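PDB 1TWI: diaminopimelate decarboxylase from Methanocaldococcus jannaschii, which catalyses the pyridoxal-5'-phosphate-dependent decarboxylation of meso-diaminopimelate to L-lysine, the step that yields lysine in the diaminopimelate pathway. Local coordinates for residues D17-I22 / K409-I414; I42-Y47 / F62-A67; V155-N160 / M190-M195; K227-V232 / L276-K281. All coordinates share one frame; numbering follows the deposited sequence.

Contact 1 (D17-I22 / K409-I414); sequences DGYDAI and KGVFLI
Y19 and V411 meet where the edge strand 19-20 of a small antiparallel sheet lies over the beta hairpin 402-407/410-415, away from the active site. The tight part is a CH-pi contact. One methyl, V411 CG2, sits 3.4 Å from the centroid of the Y19 ring, 14° off the ring normal, so it is almost centred on that face. Its nearest ring atom is Y19 CD1, at 3.3 Å from V411 CG2. V411 places CG1 anti to its backbone N (chi1 -180°), which sets CG2 beside that N, on the side of the tyrosine; the two side chains slide past each other in opposite directions. Toward the hairpin turn the contact thins out. K409 is exposed; its CB is directed away, and the side chain stays at least 6.4 Å from the facing segment. The phenol still has a polar partner: Y19 OH hydrogen-bonds to the backbone O of S407, on the other strand of the hairpin, while OD2 of D17 bonds to T406 nearby. The polar end of the ring comes down on the backbone of G410, where Y19 OH stands 3.2 Å from G410 CA.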
loop_
_atom_site.group_PDB
_atom_site.type_symbol
_atom_site.label_atom_id
_atom_site.label_comp_id
_atom_site.label_asym_id
_atom_site.label_seq_id
_atom_site.Cartn_x
_atom_site.Cartn_y
_atom_site.Cartn_z
ATOM N N ASP A 17 -7.179 23.825 14.684
ATOM C CA ASP A 17 -7.340 25.180 14.171
ATOM C C ASP A 17 -8.614 25.858 14.658
ATOM O O ASP A 17 -9.196 26.697 13.948
ATOM C CB ASP A 17 -7.336 25.206 12.654
ATOM C CG ASP A 17 -5.952 25.014 12.095
ATOM O OD1 ASP A 17 -4.984 25.535 12.694
ATOM O OD2 ASP A 17 -5.827 24.365 11.042
ATOM N N GLY A 18 -9.051 25.495 15.864
ATOM C CA GLY A 18 -10.264 26.117 16.362
ATOM C C GLY A 18 -11.562 25.413 15.945
ATOM O O GLY A 18 -12.644 25.829 16.406
ATOM N N TYR A 19 -11.482 24.383 15.090
ATOM C CA TYR A 19 -12.701 23.666 14.696
ATOM C C TYR A 19 -12.886 22.381 15.523
ATOM O O TYR A 19 -11.972 21.586 15.686
ATOM C CB TYR A 19 -12.637 23.336 13.209
ATOM C CG TYR A 19 -12.523 24.582 12.360
ATOM C CD1 TYR A 19 -13.664 25.345 12.037
ATOM C CD2 TYR A 19 -11.279 25.034 11.889
ATOM C CE1 TYR A 19 -13.555 26.533 11.252
ATOM C CE2 TYR A 19 -11.180 26.212 11.128
ATOM C CZ TYR A 19 -12.330 26.939 10.819
ATOM O OH TYR A 19 -12.247 28.068 10.030
ATOM N N ASP A 20 -14.076 22.188 16.052
ATOM C CA ASP A 20 -14.397 20.994 16.864
ATOM C C ASP A 20 -14.206 19.701 16.008
ATOM O O ASP A 20 -14.904 19.513 15.017
ATOM C CB ASP A 20 -15.854 21.160 17.293
ATOM C CG ASP A 20 -16.323 20.106 18.232
ATOM O OD1 ASP A 20 -16.338 18.921 17.856
ATOM O OD2 ASP A 20 -16.716 20.486 19.352
ATOM N N ALA A 21 -13.308 18.797 16.389
ATOM C CA ALA A 21 -13.052 17.634 15.540
ATOM C C ALA A 21 -14.222 16.697 15.383
ATOM O O ALA A 21 -14.431 16.148 14.279
ATOM C CB ALA A 21 -11.862 16.839 16.048
ATOM N N ILE A 22 -14.946 16.487 16.483
ATOM C CA ILE A 22 -16.125 15.613 16.431
ATOM C C ILE A 22 -17.158 16.201 15.468
ATOM O O ILE A 22 -17.794 15.463 14.707
ATOM C CB ILE A 22 -16.737 15.425 17.843
ATOM C CG1 ILE A 22 -15.768 14.591 18.697
ATOM C CG2 ILE A 22 -18.059 14.610 17.746
ATOM C CD1 ILE A 22 -16.116 14.625 20.171
ATOM N N LYS A 409 -9.897 30.844 7.036
ATOM C CA LYS A 409 -11.013 31.177 6.139
ATOM C C LYS A 409 -12.256 30.300 6.249
ATOM O O LYS A 409 -13.310 30.659 5.724
ATOM C CB LYS A 409 -10.539 31.113 4.693
ATOM C CG LYS A 409 -9.292 31.910 4.397
ATOM C CD LYS A 409 -9.657 33.196 3.766
ATOM C CE LYS A 409 -8.439 33.923 3.256
ATOM N NZ LYS A 409 -8.982 35.169 2.621
ATOM N N GLY A 410 -12.120 29.131 6.876
ATOM C CA GLY A 410 -13.241 28.201 7.002
ATOM C C GLY A 410 -12.706 26.768 6.866
ATOM O O GLY A 410 -11.485 26.587 6.835
ATOM N N VAL A 411 -13.572 25.764 6.804
ATOM C CA VAL A 411 -13.103 24.390 6.641
ATOM C C VAL A 411 -13.505 24.042 5.216
ATOM O O VAL A 411 -14.687 24.235 4.840
ATOM C CB VAL A 411 -13.825 23.401 7.613
ATOM C CG1 VAL A 411 -13.278 21.928 7.396
ATOM C CG2 VAL A 411 -13.580 23.830 9.057
ATOM N N PHE A 412 -12.571 23.525 4.427
ATOM C CA PHE A 412 -12.896 23.217 3.037
ATOM C C PHE A 412 -12.654 21.772 2.634
ATOM O O PHE A 412 -11.638 21.181 2.980
ATOM C CB PHE A 412 -12.079 24.143 2.102
ATOM C CG PHE A 412 -12.268 25.608 2.395
ATOM C CD1 PHE A 412 -11.448 26.261 3.339
ATOM C CD2 PHE A 412 -13.248 26.324 1.739
ATOM C CE1 PHE A 412 -11.596 27.633 3.620
ATOM C CE2 PHE A 412 -13.428 27.714 1.998
ATOM C CZ PHE A 412 -12.583 28.373 2.955
ATOM N N LEU A 413 -13.583 21.208 1.862
ATOM C CA LEU A 413 -13.387 19.837 1.388
ATOM C C LEU A 413 -12.271 19.920 0.332
ATOM O O LEU A 413 -12.378 20.648 -0.657
ATOM C CB LEU A 413 -14.714 19.270 0.785
ATOM C CG LEU A 413 -14.685 17.781 0.344
ATOM C CD1 LEU A 413 -14.388 16.878 1.582
ATOM C CD2 LEU A 413 -16.041 17.372 -0.285
ATOM N N ILE A 414 -11.170 19.204 0.530
ATOM C CA ILE A 414 -10.124 19.236 -0.500
ATOM C C ILE A 414 -9.921 17.898 -1.200
ATOM O O ILE A 414 -9.122 17.803 -2.145
ATOM C CB ILE A 414 -8.750 19.731 0.031
ATOM C CG1 ILE A 414 -8.281 18.871 1.227
ATOM C CG2 ILE A 414 -8.918 21.227 0.489
ATOM C CD1 ILE A 414 -6.775 19.121 1.551
#

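Contact 2 (I42-Y47 / F62-A67); sequences INYNRY and FIVAYA
Y44 and V64 meet through two extended first torsions: Y44 holds CG anti to its backbone N (chi1 -179°), and V64 does the same with CG1 (chi1 179°). The setting is the TIM-barrel domain of the fold-type III decarboxylases, in which helix 37-58 runs nearly antiparallel to the barrel strand that follows it, 62-67; the axes of the two short segments make 147° and come within 10.5 Å. The tyrosine side chain leaves the helix across the line to the strand, yet its ring reaches over to the valine. Y44 CE1 rests among the branches of V64, 3.9 Å from both CB and CG2. One helix turn on, Y47 aims its CB at the same valine, with Y47 CB 4.4 Å from V64 CG2, a looser touch. F62 comes in from the start of the strand, its CE2 lying 4.1 Å from Y47 O, and its ring also stacks on that of F51 farther along the helix. Farther out, Y47 OH hydrogen-bonds to S294, and its side chain packs on P291 of the cofactor site, while A67 at the end of the strand touches the pyridoxal phosphate itself. The polar link between helix and strand is indirect. A single water accepts the backbone N-H of V64 at 3.0 Å from its N and stands 3.1 Å from Y44 OH.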
loop_
_atom_site.group_PDB
_atom_site.type_symbol
_atom_site.label_atom_id
_atom_site.label_comp_id
_atom_site.label_asym_id
_atom_site.label_seq_id
_atom_site.Cartn_x
_atom_site.Cartn_y
_atom_site.Cartn_z
ATOM N N ILE A 42 3.280 27.046 9.439
ATOM C CA ILE A 42 4.292 27.051 10.536
ATOM C C ILE A 42 5.506 26.178 10.189
ATOM O O ILE A 42 6.677 26.595 10.363
ATOM C CB ILE A 42 3.675 26.516 11.847
ATOM C CG1 ILE A 42 2.737 27.608 12.403
ATOM C CG2 ILE A 42 4.833 26.068 12.839
ATOM C CD1 ILE A 42 1.775 27.137 13.492
ATOM N N ASN A 43 5.245 24.970 9.678
ATOM C CA ASN A 43 6.380 24.080 9.362
ATOM C C ASN A 43 7.269 24.690 8.268
ATOM O O ASN A 43 8.498 24.623 8.341
ATOM C CB ASN A 43 5.854 22.679 8.928
ATOM C CG ASN A 43 5.165 21.930 10.073
ATOM O OD1 ASN A 43 5.297 22.314 11.248
ATOM N ND2 ASN A 43 4.422 20.858 9.748
ATOM N N TYR A 44 6.636 25.280 7.249
ATOM C CA TYR A 44 7.361 25.877 6.156
ATOM C C TYR A 44 8.162 27.078 6.667
ATOM O O TYR A 44 9.333 27.251 6.338
ATOM C CB TYR A 44 6.391 26.380 5.070
ATOM C CG TYR A 44 7.117 26.999 3.902
ATOM C CD1 TYR A 44 7.906 26.215 3.062
ATOM C CD2 TYR A 44 7.062 28.360 3.671
ATOM C CE1 TYR A 44 8.631 26.789 2.009
ATOM C CE2 TYR A 44 7.774 28.950 2.629
ATOM C CZ TYR A 44 8.552 28.154 1.802
ATOM O OH TYR A 44 9.240 28.734 0.752
ATOM N N ASN A 45 7.508 27.934 7.441
ATOM C CA ASN A 45 8.180 29.124 7.975
ATOM C C ASN A 45 9.368 28.738 8.887
ATOM O O ASN A 45 10.307 29.515 8.983
ATOM C CB ASN A 45 7.227 29.978 8.779
ATOM C CG ASN A 45 6.181 30.693 7.898
ATOM O OD1 ASN A 45 6.360 30.840 6.663
ATOM N ND2 ASN A 45 5.100 31.157 8.536
ATOM N N ARG A 46 9.309 27.586 9.567
ATOM C CA ARG A 46 10.440 27.176 10.384
ATOM C C ARG A 46 11.690 26.945 9.501
ATOM O O ARG A 46 12.864 27.239 9.903
ATOM C CB ARG A 46 10.098 25.906 11.177
ATOM C CG ARG A 46 9.355 26.240 12.491
ATOM C CD ARG A 46 8.816 24.981 13.197
ATOM N NE ARG A 46 8.070 25.356 14.397
ATOM C CZ ARG A 46 7.102 24.619 14.949
ATOM N NH1 ARG A 46 6.760 23.459 14.418
ATOM N NH2 ARG A 46 6.421 25.080 16.013
ATOM N N TYR A 47 11.468 26.356 8.326
ATOM C CA TYR A 47 12.585 26.196 7.411
ATOM C C TYR A 47 13.109 27.525 6.915
ATOM O O TYR A 47 14.347 27.779 6.895
ATOM C CB TYR A 47 12.167 25.360 6.199
ATOM C CG TYR A 47 12.421 23.878 6.433
ATOM C CD1 TYR A 47 13.716 23.342 6.299
ATOM C CD2 TYR A 47 11.381 23.023 6.757
ATOM C CE1 TYR A 47 13.944 21.951 6.489
ATOM C CE2 TYR A 47 11.592 21.649 6.955
ATOM C CZ TYR A 47 12.872 21.142 6.819
ATOM O OH TYR A 47 13.066 19.821 7.033
ATOM N N PHE A 62 18.358 30.107 -1.440
ATOM C CA PHE A 62 17.990 28.960 -0.595
ATOM C C PHE A 62 16.603 28.538 -1.110
ATOM O O PHE A 62 15.667 29.364 -1.139
ATOM C CB PHE A 62 17.879 29.305 0.910
ATOM C CG PHE A 62 17.291 28.170 1.725
ATOM C CD1 PHE A 62 17.983 26.979 1.877
ATOM C CD2 PHE A 62 16.002 28.264 2.254
ATOM C CE1 PHE A 62 17.385 25.881 2.554
ATOM C CE2 PHE A 62 15.393 27.172 2.931
ATOM C CZ PHE A 62 16.087 25.998 3.075
ATOM N N ILE A 63 16.457 27.269 -1.495
ATOM C CA ILE A 63 15.180 26.803 -2.066
ATOM C C ILE A 63 14.648 25.592 -1.349
ATOM O O ILE A 63 15.367 24.618 -1.195
ATOM C CB ILE A 63 15.346 26.353 -3.562
ATOM C CG1 ILE A 63 15.819 27.539 -4.389
ATOM C CG2 ILE A 63 13.980 25.802 -4.155
ATOM C CD1 ILE A 63 16.220 27.111 -5.819
ATOM N N VAL A 64 13.391 25.641 -0.934
ATOM C CA VAL A 64 12.777 24.468 -0.318
ATOM C C VAL A 64 12.049 23.739 -1.468
ATOM O O VAL A 64 11.088 24.264 -2.058
ATOM C CB VAL A 64 11.739 24.884 0.742
ATOM C CG1 VAL A 64 11.094 23.644 1.367
ATOM C CG2 VAL A 64 12.422 25.752 1.812
ATOM N N ALA A 65 12.520 22.561 -1.836
ATOM C CA ALA A 65 11.821 21.816 -2.886
ATOM C C ALA A 65 11.002 20.739 -2.174
ATOM O O ALA A 65 11.496 19.612 -1.890
ATOM C CB ALA A 65 12.828 21.185 -3.878
ATOM N N TYR A 66 9.747 21.081 -1.885
ATOM C CA TYR A 66 8.871 20.149 -1.160
ATOM C C TYR A 66 8.763 18.796 -1.848
ATOM O O TYR A 66 8.508 18.726 -3.028
ATOM C CB TYR A 66 7.492 20.816 -0.933
ATOM C CG TYR A 66 6.438 19.869 -0.479
ATOM C CD1 TYR A 66 6.547 19.187 0.737
ATOM C CD2 TYR A 66 5.317 19.626 -1.285
ATOM C CE1 TYR A 66 5.571 18.280 1.150
ATOM C CE2 TYR A 66 4.333 18.718 -0.886
ATOM C CZ TYR A 66 4.465 18.045 0.324
ATOM O OH TYR A 66 3.523 17.102 0.661
ATOM N N ALA A 67 8.986 17.715 -1.113
ATOM C CA ALA A 67 8.919 16.414 -1.750
ATOM C C ALA A 67 7.450 15.972 -1.935
ATOM O O ALA A 67 6.776 15.543 -0.952
ATOM C CB ALA A 67 9.649 15.394 -0.918
HETATM O O HOH W 1 11.826 28.216 -0.802
#

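Contact 3 (V155-N160 / M190-M195); sequences VAFRIN and MKAIKM
A beta-alpha-beta connection of the TIM barrel supplies this contact: the parallel neighbours 153-160 and 202-208 are joined by a crossover that includes helix 188-198, and F157 on the first of these strands packs against I193 and A192 of the helix. It is a worked example of how a barrel strand divides its side chains. F157 turns outward to the helix, whereas the next residue, R158, touches the pyridoxal phosphate and packs on C358 of the second subunit. In the outer layer, I193 CG1 lies over one face of the phenylalanine ring, 3.6 Å from its centroid and 17° off the normal, a CH-pi contact displaced toward the rim. The displacement is toward the root of the ring, since the nearest atom to I193 CG1 is F157 CG, at 3.5 Å. Isoleucine chi1 of -67° puts CG1 beside the backbone N and anti to the carbonyl carbon, and from there CD1 continues past the ring, 4.0 Å from F157 CG. I193 also touches F231 of helix 219-237, and A192 touches I136 of helix 136-149, so the neighbouring barrel helices close in around the pair. The alanine takes the other part of the ring: its methyl CB is 4.2 Å from F157 CD2, and its backbone O approaches obliquely, 4.0 Å from F157 CE2.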
loop_
_atom_site.group_PDB
_atom_site.type_symbol
_atom_site.label_atom_id
_atom_site.label_comp_id
_atom_site.label_asym_id
_atom_site.label_seq_id
_atom_site.Cartn_x
_atom_site.Cartn_y
_atom_site.Cartn_z
ATOM N N VAL A 155 21.233 19.602 -15.854
ATOM C CA VAL A 155 21.416 18.369 -15.098
ATOM C C VAL A 155 22.237 18.562 -13.828
ATOM O O VAL A 155 23.260 19.246 -13.854
ATOM C CB VAL A 155 22.077 17.188 -15.923
ATOM C CG1 VAL A 155 21.023 16.621 -17.024
ATOM C CG2 VAL A 155 23.365 17.661 -16.621
ATOM N N ALA A 156 21.712 17.993 -12.729
ATOM C CA ALA A 156 22.386 17.945 -11.439
ATOM C C ALA A 156 22.676 16.424 -11.318
ATOM O O ALA A 156 22.176 15.620 -12.118
ATOM C CB ALA A 156 21.429 18.433 -10.309
ATOM N N PHE A 157 23.500 16.008 -10.365
ATOM C CA PHE A 157 23.821 14.607 -10.260
ATOM C C PHE A 157 23.584 14.125 -8.865
ATOM O O PHE A 157 24.094 14.725 -7.906
ATOM C CB PHE A 157 25.321 14.403 -10.658
ATOM C CG PHE A 157 25.585 14.737 -12.085
ATOM C CD1 PHE A 157 25.647 16.061 -12.506
ATOM C CD2 PHE A 157 25.597 13.723 -13.031
ATOM C CE1 PHE A 157 25.698 16.375 -13.881
ATOM C CE2 PHE A 157 25.646 14.027 -14.413
ATOM C CZ PHE A 157 25.693 15.326 -14.830
ATOM N N ARG A 158 22.806 13.055 -8.726
ATOM C CA ARG A 158 22.547 12.511 -7.380
ATOM C C ARG A 158 23.741 11.602 -7.085
ATOM O O ARG A 158 23.956 10.610 -7.762
ATOM C CB ARG A 158 21.256 11.672 -7.345
ATOM C CG ARG A 158 21.040 11.004 -5.997
ATOM C CD ARG A 158 19.671 10.287 -5.895
ATOM N NE ARG A 158 19.435 9.832 -4.514
ATOM C CZ ARG A 158 18.283 9.354 -4.068
ATOM N NH1 ARG A 158 17.246 9.250 -4.894
ATOM N NH2 ARG A 158 18.170 8.982 -2.793
ATOM N N ILE A 159 24.510 11.956 -6.071
ATOM C CA ILE A 159 25.702 11.192 -5.716
ATOM C C ILE A 159 25.538 10.461 -4.392
ATOM O O ILE A 159 24.755 10.889 -3.531
ATOM C CB ILE A 159 26.921 12.137 -5.550
ATOM C CG1 ILE A 159 26.624 13.187 -4.428
ATOM C CG2 ILE A 159 27.109 13.042 -6.799
ATOM C CD1 ILE A 159 27.835 14.202 -4.168
ATOM N N ASN A 160 26.318 9.391 -4.214
ATOM C CA ASN A 160 26.337 8.617 -2.964
ATOM C C ASN A 160 27.745 8.888 -2.422
ATOM O O ASN A 160 28.688 8.233 -2.818
ATOM C CB ASN A 160 26.158 7.163 -3.301
ATOM C CG ASN A 160 24.853 6.933 -4.001
ATOM O OD1 ASN A 160 23.913 7.699 -3.785
ATOM N ND2 ASN A 160 24.762 5.891 -4.808
ATOM N N MET A 190 32.189 10.999 -10.689
ATOM C CA MET A 190 33.088 11.882 -11.446
ATOM C C MET A 190 33.019 11.525 -12.955
ATOM O O MET A 190 33.032 12.404 -13.828
ATOM C CB MET A 190 34.535 11.738 -10.946
ATOM C CG MET A 190 35.573 12.580 -11.744
ATOM S SD MET A 190 35.373 14.336 -11.491
ATOM C CE MET A 190 35.986 14.594 -9.680
ATOM N N LYS A 191 32.973 10.227 -13.262
ATOM C CA LYS A 191 32.878 9.812 -14.681
ATOM C C LYS A 191 31.596 10.391 -15.337
ATOM O O LYS A 191 31.638 10.935 -16.450
ATOM C CB LYS A 191 32.868 8.294 -14.766
ATOM C CG LYS A 191 32.747 7.680 -16.169
ATOM C CD LYS A 191 32.750 6.144 -15.962
ATOM C CE LYS A 191 31.835 5.440 -16.965
ATOM N NZ LYS A 191 32.451 5.172 -18.284
ATOM N N ALA A 192 30.467 10.309 -14.622
ATOM C CA ALA A 192 29.214 10.820 -15.169
ATOM C C ALA A 192 29.279 12.324 -15.424
ATOM O O ALA A 192 28.840 12.826 -16.474
ATOM C CB ALA A 192 28.017 10.487 -14.213
ATOM N N ILE A 193 29.797 13.072 -14.463
ATOM C CA ILE A 193 29.848 14.504 -14.649
ATOM C C ILE A 193 30.839 14.885 -15.765
ATOM O O ILE A 193 30.582 15.840 -16.517
ATOM C CB ILE A 193 30.225 15.225 -13.303
ATOM C CG1 ILE A 193 29.064 15.035 -12.310
ATOM C CG2 ILE A 193 30.576 16.714 -13.542
ATOM C CD1 ILE A 193 29.398 15.459 -10.938
ATOM N N LYS A 194 31.970 14.182 -15.872
ATOM C CA LYS A 194 32.908 14.551 -16.945
ATOM C C LYS A 194 32.262 14.202 -18.310
ATOM O O LYS A 194 32.454 14.929 -19.290
ATOM C CB LYS A 194 34.248 13.816 -16.732
ATOM C CG LYS A 194 35.136 14.594 -15.754
ATOM C CD LYS A 194 36.501 13.936 -15.557
ATOM C CE LYS A 194 37.375 14.881 -14.774
ATOM N NZ LYS A 194 38.796 14.391 -14.705
ATOM N N MET A 195 31.506 13.099 -18.353
ATOM C CA MET A 195 30.775 12.741 -19.580
ATOM C C MET A 195 29.796 13.850 -19.934
ATOM O O MET A 195 29.692 14.274 -21.099
ATOM C CB MET A 195 29.979 11.425 -19.390
ATOM C CG MET A 195 30.875 10.189 -19.333
ATOM S SD MET A 195 29.899 8.644 -19.355
ATOM C CE MET A 195 28.479 9.139 -20.456
#

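Contact 4 (K227-V232 / L276-K281); sequences KVMDFV and LKYKDK
Y278 reaches from a type I beta turn, L276 to K279, across to M229 and D230 of helix 219-237. Followed outward, it touches the methionine first with CB, which lies 4.0 Å from M229 CE. The last two torsions of M229 (chi2 and chi3) are both bent, and the bent chain carries CE round to Y278 CB: M229 CG is 4.0 Å from Y278 CD1, and the sulfur stands above the same ring at a distance, a Met-aromatic contact with SD 5.4 Å from the centroid. Nearer still is M229 CB, 3.4 Å from that centroid and only 10° off the normal, a CH-pi contact over the middle of the face. The far edge of the ring belongs to D230, whose OD1 lies in the ring plane, 3.3 Å from Y278 CE2. At the tip, Y278 OH donates a hydrogen bond of 2.8 Å to D230 OD1. The hydroxyl comes from above the carboxylate, 45° out of its plane, and the carboxylate and ring planes are 58° apart. Aliphatic contact over one face and a carboxylate at the edge thus hold the tyrosine, tying an outer helix of the TIM barrel to the loop that leads from helix 264-276 into barrel strand 286-289.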
loop_
_atom_site.group_PDB
_atom_site.type_symbol
_atom_site.label_atom_id
_atom_site.label_comp_id
_atom_site.label_asym_id
_atom_site.label_seq_id
_atom_site.Cartn_x
_atom_site.Cartn_y
_atom_site.Cartn_z
ATOM N N LYS A 227 30.668 15.119 3.315
ATOM C CA LYS A 227 31.119 14.300 2.181
ATOM C C LYS A 227 30.669 14.798 0.805
ATOM O O LYS A 227 31.369 14.584 -0.213
ATOM C CB LYS A 227 30.750 12.851 2.456
ATOM C CG LYS A 227 31.398 12.350 3.786
ATOM C CD LYS A 227 32.911 12.316 3.595
ATOM C CE LYS A 227 33.682 12.264 4.952
ATOM N NZ LYS A 227 33.661 10.944 5.538
ATOM N N VAL A 228 29.523 15.487 0.785
ATOM C CA VAL A 228 29.041 16.088 -0.446
ATOM C C VAL A 228 29.971 17.268 -0.763
ATOM O O VAL A 228 30.454 17.413 -1.893
ATOM C CB VAL A 228 27.569 16.586 -0.323
ATOM C CG1 VAL A 228 27.212 17.472 -1.562
ATOM C CG2 VAL A 228 26.616 15.365 -0.256
ATOM N N MET A 229 30.267 18.094 0.228
ATOM C CA MET A 229 31.157 19.204 -0.035
ATOM C C MET A 229 32.578 18.725 -0.401
ATOM O O MET A 229 33.265 19.366 -1.233
ATOM C CB MET A 229 31.171 20.184 1.181
ATOM C CG MET A 229 29.841 20.976 1.360
ATOM S SD MET A 229 29.312 21.895 -0.145
ATOM C CE MET A 229 30.392 23.368 -0.080
ATOM N N ASP A 230 33.045 17.637 0.229
ATOM C CA ASP A 230 34.355 17.113 -0.130
ATOM C C ASP A 230 34.335 16.779 -1.628
ATOM O O ASP A 230 35.335 16.951 -2.337
ATOM C CB ASP A 230 34.675 15.807 0.608
ATOM C CG ASP A 230 35.052 16.018 2.097
ATOM O OD1 ASP A 230 35.269 17.159 2.532
ATOM O OD2 ASP A 230 35.137 15.003 2.787
ATOM N N PHE A 231 33.207 16.269 -2.119
ATOM C CA PHE A 231 33.146 15.928 -3.549
ATOM C C PHE A 231 33.122 17.213 -4.407
ATOM O O PHE A 231 33.676 17.239 -5.524
ATOM C CB PHE A 231 31.937 15.001 -3.852
ATOM C CG PHE A 231 31.889 14.524 -5.292
ATOM C CD1 PHE A 231 32.883 13.684 -5.775
ATOM C CD2 PHE A 231 30.887 14.966 -6.159
ATOM C CE1 PHE A 231 32.904 13.264 -7.147
ATOM C CE2 PHE A 231 30.882 14.560 -7.548
ATOM C CZ PHE A 231 31.913 13.700 -8.009
ATOM N N VAL A 232 32.488 18.268 -3.911
ATOM C CA VAL A 232 32.478 19.535 -4.658
ATOM C C VAL A 232 33.932 20.029 -4.762
ATOM O O VAL A 232 34.352 20.587 -5.797
ATOM C CB VAL A 232 31.515 20.594 -3.979
ATOM C CG1 VAL A 232 31.554 21.903 -4.714
ATOM C CG2 VAL A 232 30.009 20.075 -4.086
ATOM N N LEU A 276 30.116 26.297 5.140
ATOM C CA LEU A 276 30.997 27.472 5.159
ATOM C C LEU A 276 32.483 27.161 5.427
ATOM O O LEU A 276 33.322 27.991 5.169
ATOM C CB LEU A 276 30.509 28.517 6.158
ATOM C CG LEU A 276 29.189 29.183 5.755
ATOM C CD1 LEU A 276 28.760 30.114 6.886
ATOM C CD2 LEU A 276 29.368 29.995 4.486
ATOM N N LYS A 277 32.803 25.964 5.912
ATOM C CA LYS A 277 34.187 25.543 6.116
ATOM C C LYS A 277 34.894 25.458 4.776
ATOM O O LYS A 277 36.143 25.473 4.711
ATOM C CB LYS A 277 34.247 24.135 6.720
ATOM C CG LYS A 277 33.817 24.094 8.187
ATOM C CD LYS A 277 33.581 22.689 8.700
ATOM C CE LYS A 277 33.294 22.777 10.190
ATOM N NZ LYS A 277 33.388 21.418 10.829
ATOM N N TYR A 278 34.114 25.350 3.697
ATOM C CA TYR A 278 34.718 25.159 2.361
ATOM C C TYR A 278 34.822 26.383 1.491
ATOM O O TYR A 278 35.281 26.266 0.332
ATOM C CB TYR A 278 33.936 24.090 1.566
ATOM C CG TYR A 278 33.868 22.741 2.244
ATOM C CD1 TYR A 278 33.024 22.520 3.325
ATOM C CD2 TYR A 278 34.663 21.681 1.795
ATOM C CE1 TYR A 278 32.967 21.263 3.960
ATOM C CE2 TYR A 278 34.616 20.426 2.411
ATOM C CZ TYR A 278 33.769 20.223 3.495
ATOM O OH TYR A 278 33.768 18.963 4.091
ATOM N N LYS A 279 34.423 27.540 2.046
ATOM C CA LYS A 279 34.400 28.805 1.316
ATOM C C LYS A 279 35.713 29.282 0.740
ATOM O O LYS A 279 35.714 30.142 -0.130
ATOM C CB LYS A 279 33.813 29.932 2.158
ATOM C CG LYS A 279 34.723 30.380 3.283
ATOM C CD LYS A 279 34.472 31.829 3.614
ATOM C CE LYS A 279 33.843 32.038 4.964
ATOM N NZ LYS A 279 34.059 33.501 5.346
ATOM N N ASP A 280 36.841 28.773 1.208
ATOM C CA ASP A 280 38.031 29.222 0.557
ATOM C C ASP A 280 38.474 28.286 -0.547
ATOM O O ASP A 280 39.407 28.610 -1.279
ATOM C CB ASP A 280 39.174 29.419 1.534
ATOM C CG ASP A 280 38.994 30.675 2.352
ATOM O OD1 ASP A 280 38.310 31.623 1.875
ATOM O OD2 ASP A 280 39.540 30.706 3.466
ATOM N N LYS A 281 37.822 27.140 -0.675
ATOM C CA LYS A 281 38.184 26.191 -1.731
ATOM C C LYS A 281 37.223 26.238 -2.918
ATOM O O LYS A 281 37.602 25.945 -4.052
ATOM C CB LYS A 281 38.219 24.758 -1.171
ATOM C CG LYS A 281 39.212 24.580 -0.028
ATOM C CD LYS A 281 39.759 23.167 0.006
ATOM C CE LYS A 281 40.807 22.992 1.113
ATOM N NZ LYS A 281 40.136 22.736 2.400
#

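In the fold
Contacts 2 and 3 are buried and share one architecture, a strand of the TIM barrel against a helix outside it, and both reach the cofactor pocket through their strands. Contact 4 lies farther out, joining a barrel helix to a loop, and is partly buried; contact 1 is a surface contact of the beta-sheet domain. Contacts 3 and 4 touch, F231 of the second packing on I159 of the first, whereas contacts 1 and 3 lie on opposite sides of the chain's centre, about 47 Å apart between centres. Aliphatic carbons over an aromatic face recur in contacts 1, 3 and 4. Contact 4 alone adds a direct hydrogen bond across its segments; contact 2 uses a water instead.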